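Local structure of CbsA (Xanthomonas oryzae pv. oryzae, 5XYH) at residues A[9-14]-A[83-88]; A[197-202]-A[264-269]; A[243-248]-A[318-323]; A[364-369]-A[402-407]. The protein hydrolyses cellulose as a family 6 exoglucanase (1,4-beta-cellobiosidase), probably releasing cellobiose as the bacterial blight pathogen degrades rice cell walls. All blocks are in the same frame, centred on the assembly; numbering follows the deposited sequence.

Contact 1 (A[9-14]-A[83-88])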
loop_
_atom_site.group_PDB
_atom_site.type_symbol
_atom_site.label_atom_id
_atom_site.label_comp_id
_atom_site.label_asym_id
_atom_site.label_seq_id
_atom_site.Cartn_x
_atom_site.Cartn_y
_atom_site.Cartn_z
ATOM N N VAL A 9 13.221 -13.403 4.977
ATOM C CA VAL A 9 13.984 -14.565 4.538
ATOM C C VAL A 9 13.753 -15.715 5.507
ATOM O O VAL A 9 13.964 -15.574 6.718
ATOM C CB VAL A 9 15.476 -14.236 4.431
ATOM C CG1 VAL A 9 16.265 -15.514 4.202
ATOM C CG2 VAL A 9 15.716 -13.223 3.321
ATOM N N GLY A 10 13.307 -16.852 4.976
ATOM C CA GLY A 10 13.071 -18.029 5.787
ATOM C C GLY A 10 11.875 -17.971 6.710
ATOM O O GLY A 10 11.688 -18.894 7.512
ATOM N N ALA A 11 11.042 -16.937 6.617
ATOM C CA ALA A 11 9.965 -16.726 7.573
ATOM C C ALA A 11 8.604 -17.037 6.966
ATOM O O ALA A 11 8.359 -16.787 5.779
ATOM C CB ALA A 11 9.964 -15.278 8.084
ATOM N N SER A 12 7.708 -17.565 7.797
ATOM C CA SER A 12 6.305 -17.598 7.429
ATOM C C SER A 12 5.693 -16.230 7.723
ATOM O O SER A 12 6.366 -15.313 8.208
ATOM C CB SER A 12 5.575 -18.723 8.165
ATOM O OG SER A 12 5.641 -18.564 9.575
ATOM N N GLY A 13 4.405 -16.085 7.426
ATOM C CA GLY A 13 3.701 -14.848 7.690
ATOM C C GLY A 13 2.414 -15.089 8.449
ATOM O O GLY A 13 1.782 -16.138 8.334
ATOM N N TYR A 14 2.025 -14.081 9.217
ATOM C CA TYR A 14 0.822 -14.153 10.039
ATOM C C TYR A 14 -0.426 -14.047 9.166
ATOM O O TYR A 14 -0.564 -13.110 8.374
ATOM C CB TYR A 14 0.873 -13.040 11.091
ATOM C CG TYR A 14 -0.448 -12.716 11.757
ATOM C CD1 TYR A 14 -1.127 -13.682 12.493
ATOM C CD2 TYR A 14 -1.013 -11.446 11.653
ATOM C CE1 TYR A 14 -2.338 -13.395 13.105
ATOM C CE2 TYR A 14 -2.224 -11.152 12.266
ATOM C CZ TYR A 14 -2.879 -12.134 12.993
ATOM O OH TYR A 14 -4.087 -11.868 13.612
ATOM N N ASN A 83 11.430 -23.120 15.391
ATOM C CA ASN A 83 12.716 -22.693 14.839
ATOM C C ASN A 83 12.560 -21.995 13.492
ATOM O O ASN A 83 13.496 -21.982 12.686
ATOM C CB ASN A 83 13.688 -23.871 14.695
ATOM C CG ASN A 83 13.925 -24.592 16.003
ATOM O OD1 ASN A 83 14.128 -23.966 17.050
ATOM N ND2 ASN A 83 13.886 -25.925 15.957
ATOM N N THR A 84 11.388 -21.423 13.232
ATOM C CA THR A 84 11.104 -20.753 11.971
ATOM C C THR A 84 10.624 -19.345 12.298
ATOM O O THR A 84 9.677 -19.185 13.097
ATOM C CB THR A 84 10.051 -21.525 11.174
ATOM O OG1 THR A 84 10.485 -22.885 11.028
ATOM C CG2 THR A 84 9.845 -20.893 9.789
ATOM N N PRO A 85 11.249 -18.302 11.759
ATOM C CA PRO A 85 10.743 -16.951 12.008
ATOM C C PRO A 85 9.378 -16.765 11.363
ATOM O O PRO A 85 8.968 -17.525 10.482
ATOM C CB PRO A 85 11.801 -16.052 11.367
ATOM C CG PRO A 85 12.418 -16.892 10.306
ATOM C CD PRO A 85 12.418 -18.298 10.861
ATOM N N ILE A 86 8.666 -15.739 11.829
ATOM C CA ILE A 86 7.358 -15.361 11.296
ATOM C C ILE A 86 7.283 -13.835 11.271
ATOM O O ILE A 86 7.737 -13.171 12.210
ATOM C CB ILE A 86 6.217 -15.979 12.140
ATOM C CG1 ILE A 86 4.839 -15.661 11.550
ATOM C CG2 ILE A 86 6.311 -15.519 13.589
ATOM C CD1 ILE A 86 3.686 -16.367 12.255
ATOM N N THR A 87 6.755 -13.272 10.178
ATOM C CA THR A 87 6.566 -11.827 10.094
ATOM C C THR A 87 5.104 -11.478 10.365
ATOM O O THR A 87 4.191 -12.193 9.926
ATOM C CB THR A 87 7.017 -11.261 8.735
ATOM O OG1 THR A 87 6.275 -11.843 7.650
ATOM C CG2 THR A 87 8.489 -11.521 8.514
ATOM N N VAL A 88 4.891 -10.404 11.129
ATOM C CA VAL A 88 3.561 -9.874 11.427
ATOM C C VAL A 88 3.463 -8.508 10.761
ATOM O O VAL A 88 4.167 -7.566 11.147
ATOM C CB VAL A 88 3.303 -9.774 12.936
ATOM C CG1 VAL A 88 1.902 -9.256 13.200
ATOM C CG2 VAL A 88 3.484 -11.131 13.586
HETATM O O HOH W 1 6.936 -13.772 5.782
HETATM O O HOH W 2 7.094 -19.523 11.739
#

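Contact 2 (A[197-202]-A[264-269])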
loop_
_atom_site.group_PDB
_atom_site.type_symbol
_atom_site.label_atom_id
_atom_site.label_comp_id
_atom_site.label_asym_id
_atom_site.label_seq_id
_atom_site.Cartn_x
_atom_site.Cartn_y
_atom_site.Cartn_z
ATOM N N SER A 197 3.192 5.839 -8.250
ATOM C CA SER A 197 2.929 6.279 -9.621
ATOM C C SER A 197 4.209 6.448 -10.429
ATOM O O SER A 197 4.187 6.350 -11.663
ATOM C CB SER A 197 2.182 7.601 -9.604
ATOM O OG SER A 197 3.041 8.611 -9.109
ATOM N N GLY A 198 5.314 6.738 -9.763
ATOM C CA GLY A 198 6.510 7.185 -10.437
ATOM C C GLY A 198 6.647 8.688 -10.542
ATOM O O GLY A 198 7.705 9.159 -10.962
ATOM N N TRP A 199 5.606 9.462 -10.192
ATOM C CA TRP A 199 5.715 10.914 -10.312
ATOM C C TRP A 199 6.713 11.499 -9.318
ATOM O O TRP A 199 7.257 12.587 -9.565
ATOM C CB TRP A 199 4.352 11.580 -10.129
ATOM C CG TRP A 199 3.410 11.410 -11.303
ATOM C CD1 TRP A 199 2.196 10.790 -11.289
ATOM C CD2 TRP A 199 3.607 11.882 -12.645
ATOM N NE1 TRP A 199 1.623 10.841 -12.538
ATOM C CE2 TRP A 199 2.470 11.507 -13.389
ATOM C CE3 TRP A 199 4.637 12.588 -13.292
ATOM C CZ2 TRP A 199 2.328 11.812 -14.747
ATOM C CZ3 TRP A 199 4.496 12.887 -14.656
ATOM C CH2 TRP A 199 3.350 12.500 -15.360
ATOM N N LEU A 200 6.970 10.793 -8.211
ATOM C CA LEU A 200 8.012 11.203 -7.272
ATOM C C LEU A 200 9.391 11.234 -7.918
ATOM O O LEU A 200 10.262 11.995 -7.478
ATOM C CB LEU A 200 8.046 10.256 -6.078
ATOM C CG LEU A 200 7.127 10.555 -4.916
ATOM C CD1 LEU A 200 7.500 9.596 -3.768
ATOM C CD2 LEU A 200 7.309 12.008 -4.528
ATOM N N ALA A 201 9.616 10.401 -8.932
ATOM C CA ALA A 201 10.913 10.300 -9.589
ATOM C C ALA A 201 11.030 11.187 -10.829
ATOM O O ALA A 201 12.088 11.212 -11.473
ATOM C CB ALA A 201 11.185 8.833 -9.961
ATOM N N TRP A 202 9.986 11.932 -11.162
ATOM C CA TRP A 202 9.894 12.610 -12.443
ATOM C C TRP A 202 10.533 13.995 -12.366
ATOM O O TRP A 202 10.164 14.814 -11.515
ATOM C CB TRP A 202 8.427 12.713 -12.848
ATOM C CG TRP A 202 8.164 13.092 -14.259
ATOM C CD1 TRP A 202 8.237 12.284 -15.364
ATOM C CD2 TRP A 202 7.733 14.376 -14.728
ATOM N NE1 TRP A 202 7.888 12.996 -16.491
ATOM C CE2 TRP A 202 7.577 14.282 -16.126
ATOM C CE3 TRP A 202 7.478 15.599 -14.101
ATOM C CZ2 TRP A 202 7.171 15.365 -16.905
ATOM C CZ3 TRP A 202 7.079 16.674 -14.881
ATOM C CH2 TRP A 202 6.923 16.546 -16.263
ATOM N N GLN A 264 1.341 9.982 -20.024
ATOM C CA GLN A 264 1.504 11.435 -19.916
ATOM C C GLN A 264 2.950 11.833 -19.637
ATOM O O GLN A 264 3.221 12.637 -18.745
ATOM C CB GLN A 264 0.639 12.055 -18.817
ATOM C CG GLN A 264 -0.772 11.630 -18.598
ATOM C CD GLN A 264 -1.375 12.512 -17.509
ATOM O OE1 GLN A 264 -1.492 12.101 -16.336
ATOM N NE2 GLN A 264 -1.682 13.766 -17.872
ATOM N N TRP A 265 3.880 11.241 -20.372
ATOM C CA TRP A 265 5.302 11.564 -20.307
ATOM C C TRP A 265 5.984 10.981 -19.073
ATOM O O TRP A 265 7.098 11.400 -18.723
ATOM C CB TRP A 265 5.549 13.079 -20.368
ATOM C CG TRP A 265 5.108 13.743 -21.639
ATOM C CD1 TRP A 265 4.053 13.400 -22.439
ATOM C CD2 TRP A 265 5.703 14.895 -22.234
ATOM N NE1 TRP A 265 3.965 14.263 -23.508
ATOM C CE2 TRP A 265 4.973 15.187 -23.406
ATOM C CE3 TRP A 265 6.788 15.712 -21.890
ATOM C CZ2 TRP A 265 5.294 16.265 -24.238
ATOM C CZ3 TRP A 265 7.108 16.785 -22.722
ATOM C CH2 TRP A 265 6.361 17.045 -23.882
ATOM N N ASN A 266 5.362 10.016 -18.404
ATOM C CA ASN A 266 5.952 9.326 -17.262
ATOM C C ASN A 266 6.545 8.005 -17.742
ATOM O O ASN A 266 5.807 7.104 -18.147
ATOM C CB ASN A 266 4.881 9.102 -16.197
ATOM C CG ASN A 266 5.398 8.385 -14.965
ATOM O OD1 ASN A 266 6.552 7.944 -14.902
ATOM N ND2 ASN A 266 4.519 8.235 -13.982
ATOM N N SER A 267 7.875 7.872 -17.663
ATOM C CA SER A 267 8.542 6.677 -18.169
ATOM C C SER A 267 8.518 5.487 -17.211
ATOM O O SER A 267 9.128 4.459 -17.526
ATOM C CB SER A 267 10.001 6.992 -18.519
ATOM O OG SER A 267 10.043 7.926 -19.572
ATOM N N VAL A 268 7.858 5.589 -16.063
ATOM C CA VAL A 268 7.787 4.491 -15.103
ATOM C C VAL A 268 6.412 3.849 -15.242
ATOM O O VAL A 268 5.407 4.419 -14.806
ATOM C CB VAL A 268 8.059 4.978 -13.672
ATOM C CG1 VAL A 268 7.993 3.819 -12.699
ATOM C CG2 VAL A 268 9.456 5.624 -13.600
ATOM N N PHE A 269 6.380 2.656 -15.846
ATOM C CA PHE A 269 5.164 1.954 -16.231
ATOM C C PHE A 269 4.722 0.915 -15.218
ATOM O O PHE A 269 3.548 0.520 -15.231
ATOM C CB PHE A 269 5.357 1.220 -17.568
ATOM C CG PHE A 269 5.548 2.122 -18.759
ATOM C CD1 PHE A 269 5.509 3.503 -18.632
ATOM C CD2 PHE A 269 5.764 1.569 -20.017
ATOM C CE1 PHE A 269 5.694 4.315 -19.740
ATOM C CE2 PHE A 269 5.944 2.367 -21.127
ATOM C CZ PHE A 269 5.908 3.747 -20.992
HETATM O O HOH W 3 8.820 9.249 -13.346
#

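Contact 3 (A[243-248]-A[318-323])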
loop_
_atom_site.group_PDB
_atom_site.type_symbol
_atom_site.label_atom_id
_atom_site.label_comp_id
_atom_site.label_asym_id
_atom_site.label_seq_id
_atom_site.Cartn_x
_atom_site.Cartn_y
_atom_site.Cartn_z
ATOM N N PRO A 243 4.463 -6.363 -19.331
ATOM C CA PRO A 243 5.280 -7.257 -20.168
ATOM C C PRO A 243 5.264 -6.900 -21.644
ATOM O O PRO A 243 6.200 -7.258 -22.366
ATOM C CB PRO A 243 4.642 -8.628 -19.922
ATOM C CG PRO A 243 3.181 -8.275 -19.662
ATOM C CD PRO A 243 3.231 -7.015 -18.850
ATOM N N ASN A 244 4.242 -6.215 -22.132
ATOM C CA ASN A 244 4.206 -5.909 -23.554
ATOM C C ASN A 244 4.784 -4.542 -23.873
ATOM O O ASN A 244 4.858 -4.180 -25.050
ATOM C CB ASN A 244 2.774 -6.002 -24.085
ATOM C CG ASN A 244 2.117 -7.309 -23.726
ATOM O OD1 ASN A 244 2.698 -8.378 -23.922
ATOM N ND2 ASN A 244 0.919 -7.237 -23.175
ATOM N N LEU A 245 5.204 -3.781 -22.864
ATOM C CA LEU A 245 5.753 -2.436 -23.054
ATOM C C LEU A 245 7.071 -2.304 -22.295
ATOM O O LEU A 245 7.221 -1.433 -21.432
ATOM C CB LEU A 245 4.741 -1.377 -22.600
ATOM C CG LEU A 245 3.309 -1.545 -23.141
ATOM C CD1 LEU A 245 2.251 -0.653 -22.437
ATOM C CD2 LEU A 245 3.283 -1.311 -24.652
ATOM N N PRO A 246 8.061 -3.164 -22.594
ATOM C CA PRO A 246 9.303 -3.155 -21.800
ATOM C C PRO A 246 10.171 -1.934 -22.022
ATOM O O PRO A 246 11.028 -1.657 -21.172
ATOM C CB PRO A 246 10.023 -4.436 -22.255
ATOM C CG PRO A 246 9.531 -4.659 -23.631
ATOM C CD PRO A 246 8.093 -4.209 -23.634
ATOM N N ASN A 247 9.967 -1.181 -23.103
ATOM C CA ASN A 247 10.823 -0.044 -23.449
ATOM C C ASN A 247 9.995 1.232 -23.568
ATOM O O ASN A 247 9.360 1.463 -24.612
ATOM C CB ASN A 247 11.570 -0.329 -24.755
ATOM C CG ASN A 247 12.351 0.872 -25.268
ATOM O OD1 ASN A 247 12.569 1.858 -24.554
ATOM N ND2 ASN A 247 12.788 0.783 -26.522
ATOM N N PRO A 248 9.985 2.094 -22.541
ATOM C CA PRO A 248 9.173 3.323 -22.606
ATOM C C PRO A 248 9.638 4.313 -23.656
ATOM O O PRO A 248 8.875 5.227 -23.998
ATOM C CB PRO A 248 9.316 3.919 -21.192
ATOM C CG PRO A 248 9.863 2.794 -20.352
ATOM C CD PRO A 248 10.687 1.962 -21.255
ATOM N N THR A 318 -2.715 3.996 -29.677
ATOM C CA THR A 318 -3.208 2.677 -30.065
ATOM C C THR A 318 -2.286 1.594 -29.535
ATOM O O THR A 318 -2.746 0.586 -28.987
ATOM C CB THR A 318 -3.333 2.577 -31.587
ATOM O OG1 THR A 318 -4.229 3.587 -32.062
ATOM C CG2 THR A 318 -3.864 1.204 -32.003
ATOM N N TYR A 319 -0.976 1.812 -29.661
ATOM C CA TYR A 319 0.007 0.819 -29.236
ATOM C C TYR A 319 -0.077 0.564 -27.740
ATOM O O TYR A 319 -0.242 -0.575 -27.306
ATOM C CB TYR A 319 1.407 1.289 -29.615
ATOM C CG TYR A 319 2.489 0.233 -29.462
ATOM C CD1 TYR A 319 2.791 -0.639 -30.506
ATOM C CD2 TYR A 319 3.238 0.132 -28.293
ATOM C CE1 TYR A 319 3.797 -1.598 -30.372
ATOM C CE2 TYR A 319 4.238 -0.819 -28.152
ATOM C CZ TYR A 319 4.515 -1.681 -29.192
ATOM O OH TYR A 319 5.517 -2.623 -29.061
ATOM N N VAL A 320 0.037 1.627 -26.940
ATOM C CA VAL A 320 0.022 1.500 -25.482
ATOM C C VAL A 320 -1.299 0.899 -25.009
ATOM O O VAL A 320 -1.319 -0.035 -24.197
ATOM C CB VAL A 320 0.293 2.873 -24.833
ATOM C CG1 VAL A 320 -0.192 2.914 -23.380
ATOM C CG2 VAL A 320 1.786 3.217 -24.923
ATOM N N ASN A 321 -2.422 1.416 -25.523
ATOM C CA ASN A 321 -3.728 0.911 -25.087
ATOM C C ASN A 321 -3.968 -0.529 -25.532
ATOM O O ASN A 321 -4.706 -1.260 -24.870
ATOM C CB ASN A 321 -4.861 1.815 -25.592
ATOM C CG ASN A 321 -4.809 3.201 -24.990
ATOM O OD1 ASN A 321 -4.228 3.400 -23.916
ATOM N ND2 ASN A 321 -5.416 4.176 -25.673
ATOM N N SER A 322 -3.369 -0.956 -26.645
ATOM C CA SER A 322 -3.492 -2.364 -27.001
ATOM C C SER A 322 -2.723 -3.251 -26.035
ATOM O O SER A 322 -3.161 -4.367 -25.742
ATOM C CB SER A 322 -2.997 -2.606 -28.430
ATOM O OG SER A 322 -1.583 -2.582 -28.498
ATOM N N GLY A 323 -1.594 -2.773 -25.510
ATOM C CA GLY A 323 -0.689 -3.660 -24.800
ATOM C C GLY A 323 -0.654 -3.580 -23.286
ATOM O O GLY A 323 -0.245 -4.543 -22.628
HETATM O O HOH W 4 2.133 -4.711 -21.077
HETATM O O HOH W 5 6.847 -2.748 -26.680
#

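Contact 4 (A[364-369]-A[402-407])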
loop_
_atom_site.group_PDB
_atom_site.type_symbol
_atom_site.label_atom_id
_atom_site.label_comp_id
_atom_site.label_asym_id
_atom_site.label_seq_id
_atom_site.Cartn_x
_atom_site.Cartn_y
_atom_site.Cartn_z
ATOM N N GLY A 364 -10.457 -7.361 -1.432
ATOM C CA GLY A 364 -11.827 -7.529 -0.972
ATOM C C GLY A 364 -12.293 -6.431 -0.035
ATOM O O GLY A 364 -13.500 -6.177 0.065
ATOM N N GLU A 365 -11.367 -5.777 0.662
ATOM C CA GLU A 365 -11.753 -4.665 1.522
ATOM C C GLU A 365 -11.928 -3.392 0.700
ATOM O O GLU A 365 -11.188 -3.132 -0.256
ATOM C CB GLU A 365 -10.732 -4.473 2.645
ATOM C CG GLU A 365 -10.796 -5.619 3.655
ATOM C CD GLU A 365 -9.703 -5.575 4.703
ATOM O OE1 GLU A 365 -8.863 -4.659 4.629
ATOM O OE2 GLU A 365 -9.654 -6.483 5.573
ATOM N N SER A 366 -12.955 -2.626 1.046
ATOM C CA SER A 366 -13.317 -1.445 0.277
ATOM C C SER A 366 -12.340 -0.300 0.522
ATOM O O SER A 366 -11.848 -0.105 1.639
ATOM C CB SER A 366 -14.736 -1.007 0.650
ATOM O OG SER A 366 -15.082 0.175 -0.039
ATOM N N ASP A 367 -12.055 0.454 -0.547
ATOM C CA ASP A 367 -11.246 1.669 -0.477
ATOM C C ASP A 367 -12.062 2.889 -0.061
ATOM O O ASP A 367 -11.482 3.959 0.174
ATOM C CB ASP A 367 -10.581 1.941 -1.834
ATOM C CG ASP A 367 -9.634 0.814 -2.264
ATOM O OD1 ASP A 367 -8.929 0.276 -1.378
ATOM O OD2 ASP A 367 -9.601 0.466 -3.480
ATOM N N GLY A 368 -13.373 2.749 0.030
ATOM C CA GLY A 368 -14.280 3.821 0.409
ATOM C C GLY A 368 -15.634 3.564 -0.243
ATOM O O GLY A 368 -15.764 2.916 -1.281
ATOM N N SER A 369 -16.684 4.100 0.376
ATOM C CA SER A 369 -18.032 3.869 -0.111
ATOM C C SER A 369 -18.324 4.761 -1.317
ATOM O O SER A 369 -17.695 5.807 -1.520
ATOM C CB SER A 369 -19.028 4.137 1.013
ATOM O OG SER A 369 -18.760 5.416 1.580
ATOM N N ASN A 402 -21.970 0.695 -5.794
ATOM C CA ASN A 402 -22.558 0.067 -4.617
ATOM C C ASN A 402 -21.484 -0.459 -3.659
ATOM O O ASN A 402 -21.543 -1.591 -3.181
ATOM C CB ASN A 402 -23.528 -1.034 -5.043
ATOM C CG ASN A 402 -24.692 -0.484 -5.857
ATOM O OD1 ASN A 402 -24.923 -0.900 -6.996
ATOM N ND2 ASN A 402 -25.407 0.486 -5.289
ATOM N N ALA A 403 -20.494 0.394 -3.365
ATOM C CA ALA A 403 -19.363 0.038 -2.511
ATOM C C ALA A 403 -19.638 0.402 -1.049
ATOM O O ALA A 403 -20.220 1.461 -0.771
ATOM C CB ALA A 403 -18.101 0.753 -2.977
ATOM N N PRO A 404 -19.236 -0.441 -0.097
ATOM C CA PRO A 404 -19.431 -0.135 1.324
ATOM C C PRO A 404 -18.299 0.745 1.848
ATOM O O PRO A 404 -17.348 1.073 1.134
ATOM C CB PRO A 404 -19.398 -1.518 1.973
ATOM C CG PRO A 404 -18.399 -2.251 1.142
ATOM C CD PRO A 404 -18.605 -1.765 -0.281
ATOM N N ILE A 405 -18.398 1.109 3.129
ATOM C CA ILE A 405 -17.452 2.087 3.656
ATOM C C ILE A 405 -16.033 1.508 3.678
ATOM O O ILE A 405 -15.811 0.288 3.709
ATOM C CB ILE A 405 -17.862 2.586 5.053
ATOM C CG1 ILE A 405 -17.735 1.476 6.094
ATOM C CG2 ILE A 405 -19.291 3.168 5.024
ATOM C CD1 ILE A 405 -18.243 1.831 7.481
ATOM N N ALA A 406 -15.067 2.419 3.689
ATOM C CA ALA A 406 -13.649 2.084 3.659
ATOM C C ALA A 406 -13.286 1.064 4.729
ATOM O O ALA A 406 -13.673 1.205 5.889
ATOM C CB ALA A 406 -12.826 3.363 3.861
ATOM N N GLY A 407 -12.520 0.051 4.328
ATOM C CA GLY A 407 -12.007 -0.948 5.248
ATOM C C GLY A 407 -12.978 -2.040 5.644
ATOM O O GLY A 407 -12.668 -2.817 6.556
HETATM O O HOH W 6 -16.011 5.187 3.094
#

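Contact 1 (A[9-14]-A[83-88])
S12 pairs with I86, its N and O bonding to the residues before and after it. The S12 N-H donates to P85 O at 3.0 Å, and S12 O receives the T87 N-H at 2.9 Å. Two residues on, Y14 N reaches T87 O at 3.0 Å, almost in line with the carbonyl. P85 has no N-H to give, which costs nothing where the facing strand uses only its carbonyl for hydrogen bonding, and its ring packs on A11, with P85 CG 3.7 Å from A11 CB.

Two waters serve the hydroxyls. The S12 side chain, turned with OG between the backbone N and carbonyl carbon (chi1 60°), binds a water at 2.8 Å from OG, and the same water donates to T84 O, which also receives K80. A second water lies 2.8 Å from T87 OG1 and gives S12 O a further, weak bond. T84 OG1 turns to A82 O and the Y14 hydroxyl to H72, while the Y14 ring lies obliquely against V88. The alternating bonds are those of a parallel beta ladder, which attaches the short N-terminal strand 12-13 to the start of 86-92, a strand of the distorted parallel barrel of family 6.

Contact 2 (A[197-202]-A[264-269])
W199 and W202 rest against 264-269 within the G-W-L-x-W sequence that, in family 6 cellobiohydrolases, supplies tryptophans to the plus subsites, on the entrance side of the substrate tunnel; a similar place is likely here. The two indoles support each other, W199 CZ3 standing 3.5 Å above the plane of the W202 ring.

Along the second segment, Q264 comes first: Q264 O lies 3.4 Å from W199 CH2, at the edge of the indole and near its plane. W265 sends its own ring away and offers its backbone instead: W202 NE1 donates to W265 O at 2.9 Å, approaching from above the carbonyl plane. W202 suits this place because an indole adds an N-H to a broad apolar surface.

N266 does most of the joining. With CG anti to its backbone N (chi1 180°), its side chain runs beneath one face of W199, where CB makes a CH-pi contact 4.0 Å from the six-membered ring's centroid and ND2 also lies over the indole. ND2 donates to S197 O at an N-H...O angle of 146°. The other end of the amide, OD1, accepts V268 N in an Asx turn and takes a water that also donates to G198 O, so both ends of this buried amide are used. S197 OG likewise accepts W199 N in an ST turn. V268 then closes on G198, whose lack of a side chain permits the approach of V268 CB to 4.2 Å from G198 CA.

Contact 3 (A[243-248]-A[318-323])
N244 and L245 present different chemistry to helix 316-323: an amide to its last residue, G323, and a branched apolar chain to Y319 and V320. N244 ND2 donates to G323 O over 3.0 Å with an N-H...O angle of 175°, in both the amide and carbonyl planes, on a lone pair. Asparagine suits the place because its ND2 can also give a hydrogen to P308 O. A water adds a second bond to G323 O, donating at 2.8 Å while accepting from N244 N.

The segments belong to excursions that follow barrel strands 229-232 and 292-296 in this family 6 fold, and the centre of the contact lies about 25 Å from the chain's centre. Y319 has CG anti to its backbone N (chi1 -169°), which carries the ring towards L245. The two side chains run antiparallel alongside one another, L245 CD2 coming obliquely to the ring, 3.7 Å from Y319 CE2. L245 CD1 lies 4.0 Å from V320 O. G323 has no side chain, so L245 and N244 can both close on the helix end. A water in the tyrosine ring plane sits 2.7 Å from Y319 OH and donates to N244 O.

Contact 4 (A[364-369]-A[402-407])
S366 and G368 flank D367 in a G-E-S-D-G sequence, a family 6 signature whose aspartate has been proposed as the catalytic base in related enzymes, and both lean on residues 403-407; the contact therefore probably lies in the wall of the active site. The D367 side chain leaves the backbone on the side away from 403-407; its carboxylate forms a salt bridge with R299 and a hydrogen bond with Y237.

One link is between backbones: G407 N donates to S366 O over 2.8 Å, nearly straight at 178°. S366 supplies the second. With OG anti to its backbone N (chi1 177°), the hydroxyl swings across to P404 O and donates to it at 2.7 Å, while accepting G368 N at 3.1 Å in an ST turn. Serine suits the position because one small hydroxyl can do both. The CB of S366 meanwhile rests against the P404 ring, 3.9 Å from P404 CG.

At the backbone angles of G368 a CB would collide with the preceding carbonyl O, and the chain passes close to A406, whose CB lies 3.8 Å from G368 CA. Beyond it a water bridges the two segments, accepting from S369 N and A406 N at 3.0 Å each. S369 OG turns to K371 O. R66 reaches both E365 OE2 and G407 O, tying the two parts of this long loop. Because S366 uses its hydroxyl as donor and acceptor, and its carbonyl takes both G407 N and K361, the backbone on each side of D367 should be held firmly.

Overall arrangement
Contacts 2 and 3 are neighbours: their segments alternate along the chain, their centres lie about 15 Å apart, and P248 of contact 3 packs on contact 2, with P248 CB 3.4 Å from F269 CZ and P248 CG 3.4 Å from S267 O. Contact 1 stands on the opposite side of the chain's centre from contact 2, about 34 Å between centres, at the start of a barrel strand. Contact 4, which carries the probable active-site aspartate, is the nearest of the others to contact 1, with closest atoms about 11 Å apart. Contacts 2 and 4 come within about 15 Å at their nearest atoms, consistent with places along one substrate tunnel.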